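Local atomic coordinates of cellulosomal scaffoldin (Acetivibrio cellulolyticus, PDB entry 4WI0), a protein that probably cleaves internal beta-1,4-glucosidic linkages of cellulose and serves as a cellulosome scaffold, whose X-module and calcium-binding dockerin, the part described here, engage a type II cohesin. Residues S5-P10 with N42-I47. The protein carries 1 engineered substitution. Numbering follows the deposited sequence.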
loop_
_atom_site.group_PDB
_atom_site.type_symbol
_atom_site.label_atom_id
_atom_site.label_comp_id
_atom_site.label_asym_id
_atom_site.label_seq_id
_atom_site.Cartn_x
_atom_site.Cartn_y
_atom_site.Cartn_z
ATOM N N SER B 5 -2.081 -16.445 -28.335
ATOM C CA SER B 5 -1.141 -15.518 -27.693
ATOM C C SER B 5 -1.840 -14.351 -26.970
ATOM O O SER B 5 -3.050 -14.158 -27.087
ATOM C CB SER B 5 -0.170 -14.970 -28.747
ATOM O OG SER B 5 -0.874 -14.267 -29.758
ATOM N N GLY B 6 -1.067 -13.566 -26.229
ATOM C CA GLY B 6 -1.597 -12.377 -25.563
ATOM C C GLY B 6 -0.685 -11.786 -24.505
ATOM O O GLY B 6 0.474 -12.186 -24.372
ATOM N N TYR B 7 -1.229 -10.831 -23.756
ATOM C CA TYR B 7 -0.491 -10.111 -22.720
ATOM C C TYR B 7 -1.224 -10.134 -21.380
ATOM O O TYR B 7 -2.424 -9.896 -21.328
ATOM C CB TYR B 7 -0.278 -8.659 -23.156
ATOM C CG TYR B 7 0.730 -8.526 -24.261
ATOM C CD1 TYR B 7 0.356 -8.681 -25.593
ATOM C CD2 TYR B 7 2.070 -8.272 -23.979
ATOM C CE1 TYR B 7 1.288 -8.566 -26.616
ATOM C CE2 TYR B 7 3.005 -8.161 -24.996
ATOM C CZ TYR B 7 2.607 -8.307 -26.309
ATOM O OH TYR B 7 3.539 -8.199 -27.322
ATOM N N ILE B 8 -0.486 -10.445 -20.315
ATOM C CA ILE B 8 -0.980 -10.376 -18.940
ATOM C C ILE B 8 -0.199 -9.256 -18.233
ATOM O O ILE B 8 1.019 -9.176 -18.383
ATOM C CB ILE B 8 -0.732 -11.703 -18.161
ATOM C CG1 ILE B 8 -1.170 -12.951 -18.953
ATOM C CG2 ILE B 8 -1.391 -11.656 -16.790
ATOM C CD1 ILE B 8 -2.659 -13.118 -19.155
ATOM N N ASN B 9 -0.900 -8.401 -17.482
ATOM C CA ASN B 9 -0.291 -7.370 -16.634
ATOM C C ASN B 9 -0.898 -7.443 -15.226
ATOM O O ASN B 9 -2.088 -7.702 -15.087
ATOM C CB ASN B 9 -0.620 -5.967 -17.169
ATOM C CG ASN B 9 0.328 -5.459 -18.251
ATOM O OD1 ASN B 9 0.238 -4.285 -18.605
ATOM N ND2 ASN B 9 1.200 -6.303 -18.800
ATOM N N PRO B 10 -0.098 -7.179 -14.178
ATOM C CA PRO B 10 -0.717 -7.058 -12.846
ATOM C C PRO B 10 -1.506 -5.756 -12.745
ATOM O O PRO B 10 -1.138 -4.774 -13.409
ATOM C CB PRO B 10 0.488 -7.039 -11.904
ATOM C CG PRO B 10 1.593 -6.483 -12.729
ATOM C CD PRO B 10 1.357 -6.951 -14.134
ATOM N N ASN B 42 7.792 -8.940 -20.706
ATOM C CA ASN B 42 6.838 -8.019 -21.312
ATOM C C ASN B 42 5.391 -8.439 -21.046
ATOM O O ASN B 42 4.475 -7.805 -21.552
ATOM C CB ASN B 42 7.055 -7.923 -22.831
ATOM C CG ASN B 42 8.480 -7.559 -23.211
ATOM O OD1 ASN B 42 8.995 -8.007 -24.243
ATOM N ND2 ASN B 42 9.122 -6.736 -22.398
ATOM N N GLY B 43 5.193 -9.505 -20.271
ATOM C CA GLY B 43 3.862 -10.048 -20.004
ATOM C C GLY B 43 3.297 -10.882 -21.137
ATOM O O GLY B 43 2.118 -11.236 -21.120
ATOM N N TYR B 44 4.137 -11.212 -22.116
ATOM C CA TYR B 44 3.684 -11.903 -23.321
ATOM C C TYR B 44 3.735 -13.424 -23.185
ATOM O O TYR B 44 4.718 -13.972 -22.707
ATOM C CB TYR B 44 4.540 -11.471 -24.511
ATOM C CG TYR B 44 4.160 -12.145 -25.800
ATOM C CD1 TYR B 44 2.983 -11.805 -26.463
ATOM C CD2 TYR B 44 4.974 -13.118 -26.357
ATOM C CE1 TYR B 44 2.626 -12.426 -27.647
ATOM C CE2 TYR B 44 4.630 -13.742 -27.545
ATOM C CZ TYR B 44 3.456 -13.393 -28.185
ATOM O OH TYR B 44 3.121 -14.021 -29.354
ATOM N N PHE B 45 2.681 -14.104 -23.634
ATOM C CA PHE B 45 2.667 -15.569 -23.685
ATOM C C PHE B 45 2.287 -16.072 -25.073
ATOM O O PHE B 45 1.577 -15.385 -25.822
ATOM C CB PHE B 45 1.683 -16.155 -22.670
ATOM C CG PHE B 45 0.244 -15.849 -22.974
ATOM C CD1 PHE B 45 -0.335 -14.671 -22.528
ATOM C CD2 PHE B 45 -0.533 -16.744 -23.696
ATOM C CE1 PHE B 45 -1.660 -14.382 -22.807
ATOM C CE2 PHE B 45 -1.862 -16.464 -23.973
ATOM C CZ PHE B 45 -2.423 -15.280 -23.533
ATOM N N GLU B 46 2.721 -17.294 -25.376
ATOM C CA GLU B 46 2.451 -17.925 -26.660
ATOM C C GLU B 46 2.279 -19.431 -26.482
ATOM O O GLU B 46 3.174 -20.098 -25.985
ATOM C CB GLU B 46 3.614 -17.648 -27.605
ATOM C CG GLU B 46 3.246 -17.604 -29.065
ATOM C CD GLU B 46 4.452 -17.286 -29.910
ATOM O OE1 GLU B 46 4.658 -16.099 -30.217
ATOM O OE2 GLU B 46 5.207 -18.223 -30.223
ATOM N N ILE B 47 1.129 -19.959 -26.881
ATOM C CA ILE B 47 0.884 -21.398 -26.828
ATOM C C ILE B 47 0.623 -21.917 -28.243
ATOM O O ILE B 47 -0.330 -21.494 -28.899
ATOM C CB ILE B 47 -0.312 -21.744 -25.919
ATOM C CG1 ILE B 47 -0.145 -21.104 -24.536
ATOM C CG2 ILE B 47 -0.447 -23.260 -25.795
ATOM C CD1 ILE B 47 -1.418 -21.030 -23.712
HETATM O O HOH W 1 0.378 -12.271 -30.496
#
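Tyr7 and Tyr44 are matched across antiparallel strands as a non-hydrogen-bonded pair in the beta-sandwich X-module that precedes the dockerin. The ring planes are inclined at 51° with ring centroids 5.1 Å apart, which is neither a stack nor a T-shape. Tyr44 CD1 sits over one face of the Tyr7 ring, off towards its rim, 3.5 Å from Tyr7 CZ. At the edge of the same ring, in its plane, Tyr7 CD2 meets Asn42 O at 3.4 Å. The Tyr44 ring, turned away from its own backbone N, runs on past Gly6 O towards Ser5, and its hydroxyl donates to the anti lone pair of Glu46 OE1. A water near Ser5 OG makes a second, weak bond to that hydroxyl.

On the other side of the sheet, Phe45 lies across Gly6. Its CG stands between the backbone N and the carbonyl carbon (chi1 67°), a torsion that folds the ring back over the neighbouring strand; Gly6 N projects onto one face, 3.5 Å from Phe45 CZ. Since Gly6 has no side chain, the ring can approach this closely. Ile8 CD1 reaches Phe45 CE1 obliquely, and both residues touch Val28 of the second sheet, evidence that this face belongs to the sandwich interior.

Gly6 and Phe45 exchange two backbone hydrogen bonds, and strand 2-10 also pairs with strand 78-89 along its other edge. Beyond the last bridge, where Gly43 adopts positive phi, the pairing ends with Ile8 N donating to Gly43 O at 2.8 Å, nearly straight at 168°.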